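Local coordinates for uncharacterized protein from DUF364 family (Desulfitobacterium hafniense, PDB 3L5O), which is of unknown function but combines enolase-like and Rossmann-like folds around a unique active site with a possible role in heavy-metal chelation, at residues 21-26 and 201-206; 137-142 and 155-160; 142-147 and 161-166; 190-195 and 213-218; 233-238 and 265-270. One frame throughout, in Å; residues are numbered along the deposited sequence.

Contact 1: residues 21-26 and 201-206; sequences WEIYDA and TLPRLL
I23 drives its extended side chain (CG1 anti to the backbone N, chi1 -168°) toward helix 202-208 and meets L206 tip to tip, with CD1 of I23 3.7 Å from CD1 of L206. The I23 and L202 side chains cross at about a right angle, CD1 of I23 4.0 Å from CD2 of L202. These three aliphatic ends form the tight, buried part of the contact. The other half is looser. P203, which is partly exposed, offers CG to the edge of the Y24 ring, near the ring plane and 3.9 Å from CE1 of Y24, while CZ3 of W21 stands over the rim of one face. The tyrosine hydroxyl is held elsewhere, by the carbonyl of V197. With the two short helical axes 11.4 Å apart, the gap is bridged by side chains. Helix 202-208 is a middle layer: helix 22-29 meets it through I23 and Y24, while L202 packs on L217 of strand 214-218 and L206 on I192 and I215 of the central sheet.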
# COMPACT_ATOMS: atom_id res chain seq x y z
N TRP A 21 4.33 7.50 -14.83
CA TRP A 21 4.81 7.99 -13.54
C TRP A 21 3.81 8.94 -12.86
O TRP A 21 4.03 9.32 -11.71
CB TRP A 21 6.18 8.67 -13.63
CG TRP A 21 7.34 7.79 -13.99
CD1 TRP A 21 8.11 7.87 -15.11
CD2 TRP A 21 7.90 6.71 -13.21
NE1 TRP A 21 9.09 6.90 -15.09
CE2 TRP A 21 8.98 6.19 -13.93
CE3 TRP A 21 7.58 6.13 -11.97
CZ2 TRP A 21 9.74 5.14 -13.45
CZ3 TRP A 21 8.34 5.08 -11.52
CH2 TRP A 21 9.38 4.58 -12.26
N GLU A 22 2.72 9.30 -13.54
CA GLU A 22 1.85 10.36 -13.08
C GLU A 22 1.28 10.10 -11.72
O GLU A 22 1.20 11.01 -10.92
CB GLU A 22 0.69 10.63 -14.05
CG GLU A 22 1.14 11.46 -15.25
CD GLU A 22 0.00 12.07 -16.06
OE1 GLU A 22 -1.20 11.80 -15.77
OE2 GLU A 22 0.34 12.83 -17.02
N ILE A 23 0.87 8.87 -11.45
CA ILE A 23 0.32 8.53 -10.15
C ILE A 23 1.37 8.67 -9.06
O ILE A 23 1.05 9.06 -7.95
CB ILE A 23 -0.33 7.11 -10.15
CG1 ILE A 23 -1.15 6.92 -8.87
CG2 ILE A 23 0.71 6.02 -10.26
CD1 ILE A 23 -2.00 5.63 -8.85
N TYR A 24 2.62 8.34 -9.37
CA TYR A 24 3.75 8.52 -8.43
C TYR A 24 4.07 9.98 -8.20
O TYR A 24 4.23 10.40 -7.06
CB TYR A 24 5.04 7.79 -8.93
CG TYR A 24 4.90 6.29 -8.94
CD1 TYR A 24 4.37 5.62 -10.03
CD2 TYR A 24 5.23 5.54 -7.81
CE1 TYR A 24 4.19 4.24 -10.02
CE2 TYR A 24 5.06 4.15 -7.80
CZ TYR A 24 4.54 3.51 -8.91
OH TYR A 24 4.34 2.13 -8.91
N ASP A 25 4.16 10.75 -9.29
CA ASP A 25 4.38 12.21 -9.24
C ASP A 25 3.25 12.92 -8.45
O ASP A 25 3.51 13.80 -7.67
CB ASP A 25 4.42 12.77 -10.66
CG ASP A 25 5.61 12.29 -11.50
OD1 ASP A 25 6.70 11.99 -10.92
OD2 ASP A 25 5.53 12.25 -12.77
N ALA A 26 2.01 12.52 -8.65
CA ALA A 26 0.86 13.05 -7.88
C ALA A 26 1.05 12.86 -6.36
O ALA A 26 0.80 13.78 -5.59
CB ALA A 26 -0.44 12.35 -8.32
N THR A 201 4.08 -2.23 -10.88
CA THR A 201 3.03 -2.93 -11.65
C THR A 201 1.72 -2.16 -11.62
O THR A 201 0.85 -2.39 -12.47
CB THR A 201 2.80 -4.36 -11.11
OG1 THR A 201 2.57 -4.34 -9.69
CG2 THR A 201 4.03 -5.21 -11.35
N LEU A 202 1.59 -1.25 -10.65
CA LEU A 202 0.30 -0.61 -10.40
C LEU A 202 -0.29 0.10 -11.63
O LEU A 202 -1.44 -0.10 -11.91
CB LEU A 202 0.37 0.35 -9.20
CG LEU A 202 -0.94 1.05 -8.81
CD1 LEU A 202 -2.00 0.06 -8.38
CD2 LEU A 202 -0.69 2.04 -7.66
N PRO A 203 0.45 0.95 -12.33
CA PRO A 203 -0.19 1.70 -13.44
C PRO A 203 -0.81 0.75 -14.47
O PRO A 203 -1.94 1.00 -14.89
CB PRO A 203 0.94 2.55 -14.00
CG PRO A 203 1.96 2.66 -12.86
CD PRO A 203 1.87 1.36 -12.12
N ARG A 204 -0.15 -0.34 -14.84
CA ARG A 204 -0.73 -1.23 -15.85
C ARG A 204 -1.95 -1.95 -15.27
O ARG A 204 -2.98 -2.09 -15.92
CB ARG A 204 0.29 -2.24 -16.38
CG ARG A 204 -0.31 -3.20 -17.43
CD ARG A 204 -0.96 -2.45 -18.58
NE ARG A 204 -1.51 -3.37 -19.57
CZ ARG A 204 -2.25 -2.99 -20.62
NH1 ARG A 204 -2.54 -1.73 -20.81
NH2 ARG A 204 -2.73 -3.90 -21.45
N LEU A 205 -1.86 -2.36 -14.01
CA LEU A 205 -2.98 -3.00 -13.34
C LEU A 205 -4.20 -2.12 -13.32
O LEU A 205 -5.31 -2.59 -13.54
CB LEU A 205 -2.61 -3.39 -11.91
CG LEU A 205 -1.57 -4.50 -11.77
CD1 LEU A 205 -1.24 -4.74 -10.32
CD2 LEU A 205 -1.97 -5.81 -12.44
N LEU A 206 -3.99 -0.85 -13.02
CA LEU A 206 -5.08 0.15 -13.08
C LEU A 206 -5.72 0.26 -14.45
O LEU A 206 -6.94 0.34 -14.54
CB LEU A 206 -4.59 1.52 -12.58
CG LEU A 206 -4.21 1.56 -11.08
CD1 LEU A 206 -3.84 2.96 -10.64
CD2 LEU A 206 -5.34 1.00 -10.23

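Contact 2: residues 137-142 and 155-160; sequences NEVKGK and SLLEPI
The carbonyl oxygen of I160 is gripped by two neighbouring groups of the 137-142 loop. G141 N donates a nearly straight hydrogen bond to it, 3.0 Å from G141 N to I160 O with 166° at the hydrogen, and the donor lies in the carbonyl plane. A weaker CH contact joins it, K140 CA standing 3.3 Å from I160 O. What presents the amide in this way is a type II turn from V139 to K142, closed by the bond from K142 N to V139 O; G141 fills its third position with a positive phi of 75°, a value that glycine adopts easily. Beside this polar clasp the side chain of I160 runs out with CG1 wedged between its own backbone N and carbonyl carbon (chi1 68°), which carries CD1 to within 4.2 Å of V139 CG2. That valine methyl also meets L157, whose CD2 lies 4.0 Å from V139 CG2, the two side chains crossing at about a right angle. On the exposed flank K140 bends at its last torsion, and NZ of K140 comes to 4.0 Å from CG2 of I160. V139 also packs on Y189 and Y191, while E138 makes a salt bridge to R214. The turn lies just before strand 143-147 and bonds to the chain between helix 153-157 and strand 162-167, at the base of a beta-alpha-beta unit consistent with the Rossmann-like part.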
# COMPACT_ATOMS: atom_id res chain seq x y z
N ASN A 137 -21.24 -8.54 0.64
CA ASN A 137 -22.55 -8.37 0.01
C ASN A 137 -22.47 -7.86 -1.43
O ASN A 137 -23.11 -8.39 -2.33
CB ASN A 137 -23.43 -7.45 0.86
CG ASN A 137 -23.99 -8.16 2.07
OD1 ASN A 137 -24.76 -9.11 1.94
ND2 ASN A 137 -23.61 -7.71 3.26
N GLU A 138 -21.62 -6.86 -1.64
CA GLU A 138 -21.52 -6.19 -2.92
C GLU A 138 -21.02 -7.06 -4.06
O GLU A 138 -21.45 -6.91 -5.20
CB GLU A 138 -20.59 -5.01 -2.79
CG GLU A 138 -20.84 -3.95 -3.82
CD GLU A 138 -19.93 -2.78 -3.61
OE1 GLU A 138 -18.72 -3.04 -3.42
OE2 GLU A 138 -20.42 -1.63 -3.64
N VAL A 139 -20.09 -7.97 -3.75
CA VAL A 139 -19.42 -8.79 -4.75
C VAL A 139 -20.08 -10.13 -4.98
O VAL A 139 -19.58 -10.90 -5.79
CB VAL A 139 -17.93 -9.02 -4.38
CG1 VAL A 139 -17.21 -7.70 -4.20
CG2 VAL A 139 -17.78 -9.90 -3.14
N LYS A 140 -21.17 -10.42 -4.27
CA LYS A 140 -21.87 -11.69 -4.39
C LYS A 140 -22.29 -11.91 -5.83
O LYS A 140 -22.94 -11.05 -6.41
CB LYS A 140 -23.14 -11.70 -3.51
CG LYS A 140 -22.96 -12.15 -2.05
CD LYS A 140 -24.30 -12.65 -1.43
CE LYS A 140 -24.08 -13.69 -0.31
NZ LYS A 140 -23.27 -13.16 0.84
N GLY A 141 -21.93 -13.06 -6.39
CA GLY A 141 -22.26 -13.44 -7.75
C GLY A 141 -21.46 -12.74 -8.84
O GLY A 141 -21.71 -12.94 -10.02
N LYS A 142 -20.48 -11.94 -8.46
CA LYS A 142 -19.74 -11.11 -9.40
C LYS A 142 -18.35 -11.67 -9.64
O LYS A 142 -17.90 -12.56 -8.93
CB LYS A 142 -19.66 -9.68 -8.89
CG LYS A 142 -21.01 -9.04 -8.62
CD LYS A 142 -21.87 -9.02 -9.87
CE LYS A 142 -22.95 -7.97 -9.76
NZ LYS A 142 -24.03 -8.18 -10.78
N SER A 155 -11.12 -18.28 1.72
CA SER A 155 -12.21 -18.67 2.58
C SER A 155 -13.33 -17.62 2.67
O SER A 155 -14.48 -17.97 2.87
CB SER A 155 -11.64 -18.93 3.97
OG SER A 155 -10.82 -20.08 3.96
N LEU A 156 -12.97 -16.34 2.60
CA LEU A 156 -13.93 -15.22 2.72
C LEU A 156 -14.70 -14.98 1.42
O LEU A 156 -15.92 -14.85 1.42
CB LEU A 156 -13.22 -13.94 3.14
N LEU A 157 -13.98 -15.04 0.31
CA LEU A 157 -14.55 -14.65 -0.97
C LEU A 157 -14.93 -15.78 -1.90
O LEU A 157 -15.90 -15.67 -2.62
CB LEU A 157 -13.57 -13.69 -1.69
CG LEU A 157 -13.52 -12.26 -1.18
CD1 LEU A 157 -12.70 -11.44 -2.17
CD2 LEU A 157 -14.90 -11.68 -0.99
N GLU A 158 -14.17 -16.87 -1.94
CA GLU A 158 -14.46 -17.90 -2.94
C GLU A 158 -15.89 -18.50 -2.89
O GLU A 158 -16.46 -18.74 -3.95
CB GLU A 158 -13.43 -19.04 -2.94
CG GLU A 158 -13.48 -19.95 -4.19
CD GLU A 158 -13.32 -19.21 -5.56
OE1 GLU A 158 -14.33 -18.63 -6.10
OE2 GLU A 158 -12.19 -19.24 -6.12
N PRO A 159 -16.47 -18.71 -1.70
CA PRO A 159 -17.83 -19.26 -1.61
C PRO A 159 -18.93 -18.36 -2.19
O PRO A 159 -19.92 -18.89 -2.65
CB PRO A 159 -18.04 -19.43 -0.10
CG PRO A 159 -16.67 -19.36 0.49
CD PRO A 159 -15.89 -18.48 -0.37
N ILE A 160 -18.71 -17.04 -2.21
CA ILE A 160 -19.73 -16.07 -2.62
C ILE A 160 -19.52 -15.37 -3.96
O ILE A 160 -20.39 -14.65 -4.40
CB ILE A 160 -19.89 -14.97 -1.53
CG1 ILE A 160 -18.65 -14.09 -1.44
CG2 ILE A 160 -20.23 -15.62 -0.17
CD1 ILE A 160 -18.78 -12.99 -0.41

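Contact 3: residues 142-147 and 161-166; sequences KKVGVV and CDLSIL
K143 and D162 rise from adjacent parallel strands on one face of the sheet and cross obliquely, the lysine bending at its last torsion (chi4 78°) so that its amine turns over the neighbouring strand. The direct ion pair is long, 3.8 Å from K143 NZ to D162 OD2. A water accepts from K143 NZ at 2.6 Å, donates to the backbone O of D162 and is hydrogen-bonded to S164 OG at 2.7 Å. The opposite face is apolar. There V144 sets CG2 against the sulfur of C161, 3.6 Å from V144 CG2 to C161 SG, and L163 slants its CD1 between the two valines, 3.8 Å from V146 CG2. Underneath, five backbone bonds link the strands in register; the straightest runs from V144 N to D162 O at 2.8 Å. L153 and L157 of helix 153-157 cover this apolar face by packing on V146 and L163. Two parallel neighbours joined by a helix that lies across one face form the classic beta-alpha-beta crossover, here probably the opening unit of the Rossmann-like sheet.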
# COMPACT_ATOMS: atom_id res chain seq x y z
N LYS A 142 -20.48 -11.94 -8.46
CA LYS A 142 -19.74 -11.11 -9.40
C LYS A 142 -18.35 -11.67 -9.64
O LYS A 142 -17.90 -12.56 -8.93
CB LYS A 142 -19.66 -9.68 -8.89
CG LYS A 142 -21.01 -9.04 -8.62
CD LYS A 142 -21.87 -9.02 -9.87
CE LYS A 142 -22.95 -7.97 -9.76
NZ LYS A 142 -24.03 -8.18 -10.78
N LYS A 143 -17.70 -11.18 -10.68
CA LYS A 143 -16.32 -11.55 -10.97
C LYS A 143 -15.31 -10.64 -10.26
O LYS A 143 -15.28 -9.41 -10.45
CB LYS A 143 -16.07 -11.58 -12.47
CG LYS A 143 -14.69 -12.12 -12.82
CD LYS A 143 -14.60 -12.73 -14.24
CE LYS A 143 -13.16 -13.21 -14.58
NZ LYS A 143 -12.84 -14.52 -13.93
N VAL A 144 -14.47 -11.26 -9.44
CA VAL A 144 -13.55 -10.52 -8.56
C VAL A 144 -12.09 -10.93 -8.80
O VAL A 144 -11.74 -12.12 -8.88
CB VAL A 144 -13.89 -10.76 -7.07
CG1 VAL A 144 -12.88 -10.06 -6.15
CG2 VAL A 144 -15.32 -10.30 -6.77
N GLY A 145 -11.23 -9.94 -8.95
CA GLY A 145 -9.82 -10.18 -9.19
C GLY A 145 -9.06 -9.56 -8.03
O GLY A 145 -9.28 -8.40 -7.72
N VAL A 146 -8.15 -10.33 -7.44
CA VAL A 146 -7.29 -9.87 -6.34
C VAL A 146 -5.82 -10.07 -6.72
O VAL A 146 -5.41 -11.16 -7.05
CB VAL A 146 -7.55 -10.67 -5.05
CG1 VAL A 146 -6.57 -10.22 -3.94
CG2 VAL A 146 -9.00 -10.49 -4.59
N VAL A 147 -5.03 -8.99 -6.65
CA VAL A 147 -3.59 -9.07 -6.88
C VAL A 147 -2.87 -8.93 -5.53
O VAL A 147 -3.01 -7.93 -4.86
CB VAL A 147 -3.12 -7.96 -7.83
CG1 VAL A 147 -1.63 -8.04 -8.08
CG2 VAL A 147 -3.89 -8.00 -9.15
N CYS A 161 -18.37 -15.55 -4.61
CA CYS A 161 -18.13 -14.91 -5.88
C CYS A 161 -17.23 -15.75 -6.77
O CYS A 161 -16.78 -16.83 -6.37
CB CYS A 161 -17.56 -13.50 -5.67
SG CYS A 161 -15.87 -13.35 -4.98
N ASP A 162 -17.05 -15.28 -7.99
CA ASP A 162 -16.11 -15.84 -8.95
C ASP A 162 -14.75 -15.14 -8.73
O ASP A 162 -14.48 -14.06 -9.25
CB ASP A 162 -16.67 -15.62 -10.37
CG ASP A 162 -15.76 -16.14 -11.47
OD1 ASP A 162 -14.68 -16.71 -11.18
OD2 ASP A 162 -16.06 -15.99 -12.69
N LEU A 163 -13.92 -15.78 -7.93
CA LEU A 163 -12.66 -15.20 -7.45
C LEU A 163 -11.47 -15.69 -8.24
O LEU A 163 -11.32 -16.90 -8.45
CB LEU A 163 -12.45 -15.56 -5.97
CG LEU A 163 -11.15 -15.07 -5.30
CD1 LEU A 163 -11.08 -13.58 -5.20
CD2 LEU A 163 -11.03 -15.75 -3.94
N SER A 164 -10.62 -14.74 -8.67
CA SER A 164 -9.26 -15.03 -9.14
C SER A 164 -8.21 -14.28 -8.35
O SER A 164 -8.28 -13.04 -8.24
CB SER A 164 -9.11 -14.65 -10.59
OG SER A 164 -10.05 -15.29 -11.41
N ILE A 165 -7.23 -15.02 -7.82
CA ILE A 165 -6.09 -14.50 -7.07
C ILE A 165 -4.88 -14.61 -7.97
O ILE A 165 -4.67 -15.65 -8.58
CB ILE A 165 -5.86 -15.23 -5.74
CG1 ILE A 165 -7.07 -15.00 -4.81
CG2 ILE A 165 -4.56 -14.69 -5.01
CD1 ILE A 165 -7.15 -15.94 -3.68
N LEU A 166 -4.15 -13.50 -8.11
CA LEU A 166 -2.95 -13.35 -8.95
C LEU A 166 -1.82 -12.96 -8.05
O LEU A 166 -1.98 -12.03 -7.26
CB LEU A 166 -3.16 -12.26 -9.98
CG LEU A 166 -4.22 -12.48 -11.06
CD1 LEU A 166 -5.59 -11.91 -10.67
CD2 LEU A 166 -3.78 -11.84 -12.31
O HOH W 1 -12.51 -14.13 -11.43

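Contact 4: residues 190-195 and 213-218; sequences VYITCA and RRITLV
Matching first torsions bring Y191 and T216 together: the tyrosine CG (chi1 -54°) and the threonine OG1 (chi1 -59°) both sit beside their backbone N, and the two side chains leave their strands side by side, pointing the same way. CD2 of Y191 lies 3.7 Å from CB of T216, while V218 brings CG2 to the ring edge. The tyrosine hydroxyl is hydrogen-bonded to S135 OG. A water over the rim of one ring face ties the strands further, donating to V190 O and hydrogen-bonded to T216 OG1 at 3.0 Å. On the other face of the sheet I192 and I215 run alongside each other, with I192 CD1 3.8 Å from I215 CG2, under L206 of helix 202-208. These are neighbouring parallel strands at the centre of what is probably the Rossmann-like sheet, the chain passing from one to the other through helices 195-199 and 202-208. Their ladder starts with V190 N to R214 O at 3.0 Å and ends less ideally: C194 N reaches V218 O at 3.0 Å, but from above the carbonyl plane, with only 143° at the hydrogen. Here the first strand ends in a turn leading into helix 195-199, and T193 accepts from A195 N through OG1 at 3.1 Å, a capping bond. A second water joins T193 OG1 to V218 O, and an imidazole, probably from the crystallisation liquor, lies near T193.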
# COMPACT_ATOMS: atom_id res chain seq x y z
N VAL A 190 -11.99 -5.21 -8.35
CA VAL A 190 -10.56 -5.54 -8.28
C VAL A 190 -9.94 -4.98 -7.01
O VAL A 190 -10.17 -3.83 -6.65
CB VAL A 190 -9.82 -4.98 -9.52
CG1 VAL A 190 -8.34 -5.24 -9.42
CG2 VAL A 190 -10.39 -5.59 -10.79
N TYR A 191 -9.16 -5.80 -6.32
CA TYR A 191 -8.34 -5.40 -5.19
C TYR A 191 -6.87 -5.63 -5.51
O TYR A 191 -6.49 -6.72 -5.97
CB TYR A 191 -8.69 -6.23 -3.94
CG TYR A 191 -10.15 -6.18 -3.62
CD1 TYR A 191 -11.05 -6.97 -4.35
CD2 TYR A 191 -10.65 -5.33 -2.64
CE1 TYR A 191 -12.39 -6.92 -4.12
CE2 TYR A 191 -12.03 -5.29 -2.38
CZ TYR A 191 -12.89 -6.09 -3.14
OH TYR A 191 -14.25 -6.08 -2.95
N ILE A 192 -6.03 -4.65 -5.21
CA ILE A 192 -4.63 -4.73 -5.54
C ILE A 192 -3.81 -4.39 -4.30
O ILE A 192 -3.98 -3.34 -3.69
CB ILE A 192 -4.25 -3.75 -6.68
CG1 ILE A 192 -5.08 -3.98 -7.94
CG2 ILE A 192 -2.76 -3.86 -7.03
CD1 ILE A 192 -5.04 -2.79 -8.91
N THR A 193 -2.89 -5.28 -3.96
CA THR A 193 -1.91 -5.00 -2.94
C THR A 193 -1.09 -3.72 -3.17
O THR A 193 -0.67 -3.38 -4.29
CB THR A 193 -0.95 -6.17 -2.78
OG1 THR A 193 0.05 -5.82 -1.82
CG2 THR A 193 -0.16 -6.48 -4.12
N CYS A 194 -0.83 -3.02 -2.08
CA CYS A 194 -0.06 -1.77 -2.13
C CYS A 194 1.40 -2.08 -2.51
O CYS A 194 2.13 -1.18 -2.90
CB CYS A 194 -0.15 -1.06 -0.78
SG CYS A 194 0.53 -2.04 0.59
N ALA A 195 1.81 -3.36 -2.43
CA ALA A 195 3.13 -3.79 -2.96
C ALA A 195 3.29 -3.43 -4.43
O ALA A 195 4.41 -3.35 -4.91
CB ALA A 195 3.36 -5.29 -2.77
N ARG A 213 -16.39 -1.93 -11.62
CA ARG A 213 -17.21 -1.00 -10.84
C ARG A 213 -16.36 -0.33 -9.74
O ARG A 213 -16.56 0.83 -9.39
CB ARG A 213 -18.43 -1.68 -10.19
CG ARG A 213 -19.22 -2.66 -11.08
CD ARG A 213 -20.60 -3.07 -10.50
NE ARG A 213 -21.19 -4.26 -11.13
N ARG A 214 -15.41 -1.06 -9.18
CA ARG A 214 -14.52 -0.52 -8.18
C ARG A 214 -13.17 -1.21 -8.11
O ARG A 214 -13.10 -2.46 -8.15
CB ARG A 214 -15.18 -0.61 -6.82
CG ARG A 214 -14.36 0.06 -5.72
CD ARG A 214 -14.82 -0.34 -4.36
NE ARG A 214 -16.16 0.16 -4.14
CZ ARG A 214 -17.06 -0.41 -3.34
NH1 ARG A 214 -16.78 -1.53 -2.66
NH2 ARG A 214 -18.26 0.15 -3.23
N ILE A 215 -12.12 -0.39 -7.95
CA ILE A 215 -10.74 -0.82 -7.72
C ILE A 215 -10.27 -0.27 -6.37
O ILE A 215 -10.39 0.94 -6.11
CB ILE A 215 -9.78 -0.32 -8.84
CG1 ILE A 215 -10.30 -0.65 -10.23
CG2 ILE A 215 -8.34 -0.94 -8.62
CD1 ILE A 215 -9.68 0.22 -11.31
N THR A 216 -9.74 -1.16 -5.53
CA THR A 216 -9.29 -0.86 -4.18
C THR A 216 -7.82 -1.20 -4.05
O THR A 216 -7.42 -2.28 -4.49
CB THR A 216 -10.08 -1.72 -3.17
OG1 THR A 216 -11.48 -1.46 -3.30
CG2 THR A 216 -9.76 -1.38 -1.72
N LEU A 217 -7.03 -0.29 -3.48
CA LEU A 217 -5.63 -0.54 -3.08
C LEU A 217 -5.62 -0.88 -1.62
O LEU A 217 -6.26 -0.19 -0.84
CB LEU A 217 -4.77 0.69 -3.34
CG LEU A 217 -3.26 0.48 -3.37
CD1 LEU A 217 -2.84 -0.24 -4.61
CD2 LEU A 217 -2.59 1.89 -3.33
N VAL A 218 -4.96 -1.98 -1.25
CA VAL A 218 -5.11 -2.56 0.09
C VAL A 218 -3.77 -2.91 0.69
O VAL A 218 -2.90 -3.48 0.03
CB VAL A 218 -5.92 -3.93 0.08
CG1 VAL A 218 -6.12 -4.47 1.50
CG2 VAL A 218 -7.23 -3.78 -0.60
O HOH W 2 -12.90 -3.10 -5.30
O HOH W 3 -0.71 -5.77 0.84

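Contact 5: residues 233-238 and 265-270; sequences LQELSG and KVTIKK. With EDO (1,2-ethanediol), chain F; EDO (1,2-ethanediol), chain G.
G238 O receives V266 N from well above its carbonyl plane, 54° out of it at 3.0 Å from V266 N to G238 O, and takes a second hydrogen bond from a 1,2-ethanediol, probably from the crystallisation liquor. A second such molecule accepts from K265 NZ at 2.8 Å through its O1; this extended lysine also makes a cation-pi contact with Y260. Further along, L236 and I268 exchange backbone bonds and touch through L236 CB and I268 CG1 at 4.0 Å. E235 stretches alongside K269, both pointing the same way; its OE1 lies 3.3 Å from K269 CE but 3.9 Å from K269 NZ, a long salt bridge. CD of E235 rests 3.5 Å from T267 CG2. At the far end a water accepts from Q234 NE2 and K270 NZ, while Q234 OE1 accepts from I215 N and K270 NZ bonds to F229 O. Strand 263-269 closes the mixed sheet as its antiparallel outermost member; strand 235-241 lies between it and strand 214-218, and P131 and M134 of helix 131-134 pack over E235, S237, T267 and K269.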
# COMPACT_ATOMS: atom_id res chain seq x y z
N LEU A 233 -8.20 4.91 -9.08
CA LEU A 233 -8.64 4.15 -7.92
C LEU A 233 -9.94 4.71 -7.33
O LEU A 233 -10.16 5.92 -7.36
CB LEU A 233 -7.55 4.17 -6.85
CG LEU A 233 -6.34 3.25 -7.10
CD1 LEU A 233 -5.15 3.68 -6.30
CD2 LEU A 233 -6.70 1.76 -6.76
N GLN A 234 -10.79 3.84 -6.77
CA GLN A 234 -12.02 4.28 -6.10
C GLN A 234 -12.07 3.97 -4.60
O GLN A 234 -12.99 4.40 -3.92
CB GLN A 234 -13.25 3.71 -6.80
CG GLN A 234 -13.40 4.16 -8.24
CD GLN A 234 -12.51 3.38 -9.20
OE1 GLN A 234 -12.53 2.16 -9.21
NE2 GLN A 234 -11.75 4.10 -10.03
N GLU A 235 -11.08 3.26 -4.08
CA GLU A 235 -11.02 3.01 -2.64
C GLU A 235 -9.59 2.71 -2.19
O GLU A 235 -8.79 2.10 -2.89
CB GLU A 235 -11.96 1.85 -2.22
CG GLU A 235 -11.94 1.49 -0.73
CD GLU A 235 -12.89 0.34 -0.37
OE1 GLU A 235 -14.09 0.50 -0.54
OE2 GLU A 235 -12.43 -0.72 0.11
N LEU A 236 -9.29 3.14 -0.98
CA LEU A 236 -7.99 2.95 -0.39
C LEU A 236 -8.18 2.39 0.99
O LEU A 236 -8.82 3.00 1.84
CB LEU A 236 -7.23 4.28 -0.32
CG LEU A 236 -7.07 5.03 -1.64
CD1 LEU A 236 -6.64 6.46 -1.36
CD2 LEU A 236 -6.11 4.32 -2.57
N SER A 237 -7.64 1.20 1.20
CA SER A 237 -7.79 0.49 2.46
C SER A 237 -6.41 0.29 3.07
O SER A 237 -5.69 -0.59 2.66
CB SER A 237 -8.46 -0.87 2.21
OG SER A 237 -9.81 -0.69 1.85
N GLY A 238 -6.06 1.13 4.02
CA GLY A 238 -4.76 1.05 4.65
C GLY A 238 -4.80 0.93 6.15
O GLY A 238 -5.63 0.25 6.73
N LYS A 265 -6.89 -0.42 11.10
CA LYS A 265 -7.20 -0.37 9.68
C LYS A 265 -8.12 0.82 9.39
O LYS A 265 -8.99 1.13 10.20
CB LYS A 265 -7.88 -1.67 9.22
CG LYS A 265 -7.02 -2.93 9.36
CD LYS A 265 -7.75 -4.18 8.91
CE LYS A 265 -6.80 -5.35 8.73
NZ LYS A 265 -7.48 -6.63 8.40
N VAL A 266 -7.93 1.46 8.24
CA VAL A 266 -8.77 2.57 7.81
C VAL A 266 -9.02 2.52 6.28
O VAL A 266 -8.12 2.23 5.50
CB VAL A 266 -8.14 3.94 8.18
CG1 VAL A 266 -7.79 4.02 9.66
CG2 VAL A 266 -6.90 4.19 7.39
N THR A 267 -10.23 2.85 5.88
CA THR A 267 -10.63 2.80 4.48
C THR A 267 -11.24 4.14 4.05
O THR A 267 -12.10 4.67 4.75
CB THR A 267 -11.66 1.66 4.30
OG1 THR A 267 -11.02 0.38 4.48
CG2 THR A 267 -12.21 1.62 2.87
N ILE A 268 -10.77 4.71 2.94
CA ILE A 268 -11.49 5.83 2.33
C ILE A 268 -11.99 5.46 0.95
O ILE A 268 -11.32 4.76 0.20
CB ILE A 268 -10.66 7.15 2.31
CG1 ILE A 268 -9.21 6.92 1.89
CG2 ILE A 268 -10.69 7.79 3.68
CD1 ILE A 268 -8.40 8.22 1.84
N LYS A 269 -13.22 5.89 0.66
CA LYS A 269 -13.82 5.72 -0.65
C LYS A 269 -13.91 7.05 -1.39
O LYS A 269 -14.04 8.12 -0.79
CB LYS A 269 -15.22 5.14 -0.53
CG LYS A 269 -15.30 3.73 0.06
CD LYS A 269 -16.74 3.21 -0.05
CE LYS A 269 -16.92 1.80 0.49
NZ LYS A 269 -16.78 1.73 1.97
N LYS A 270 -13.85 6.96 -2.72
CA LYS A 270 -14.01 8.11 -3.60
C LYS A 270 -15.45 8.64 -3.50
O LYS A 270 -16.43 7.87 -3.45
CB LYS A 270 -13.68 7.70 -5.03
CG LYS A 270 -13.97 8.74 -6.07
CD LYS A 270 -13.53 8.26 -7.43
CE LYS A 270 -13.85 9.31 -8.47
NZ LYS A 270 -12.84 9.33 -9.57
OXT LYS A 270 -15.71 9.85 -3.46
C1 EDO F . -5.48 -3.14 5.07
O1 EDO F . -4.40 -3.37 5.97
C2 EDO F . -6.83 -3.08 5.77
O2 EDO F . -7.50 -1.83 5.62
C1 EDO G . -7.25 -6.47 4.51
O1 EDO G . -7.96 -6.13 5.68
C2 EDO G . -5.81 -6.80 4.86
O2 EDO G . -5.62 -8.19 4.77
O HOH W 4 -11.41 6.88 -10.00

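Contacts 3, 4 and 5 are successive parts of one seven-stranded mixed sheet: strand 143-147 of contact 3 borders strand 189-193 of contact 4, and strand 214-218 of contact 4 borders strand 235-241 of contact 5. Their centres lie 11 Å and 9 Å apart in that sequence, and they follow one another along the chain. Contact 2 brackets the first crossover, its segments alternating with those of contact 3, with which it shares K142 at 9 Å between centres. Contact 1, about 28 Å from contact 2 between centres, spans the chain most widely; it brings the N-terminal helix 22-29 onto helix 202-208, which packs on the sheet, so tying the N-terminal region to the probable Rossmann-like part.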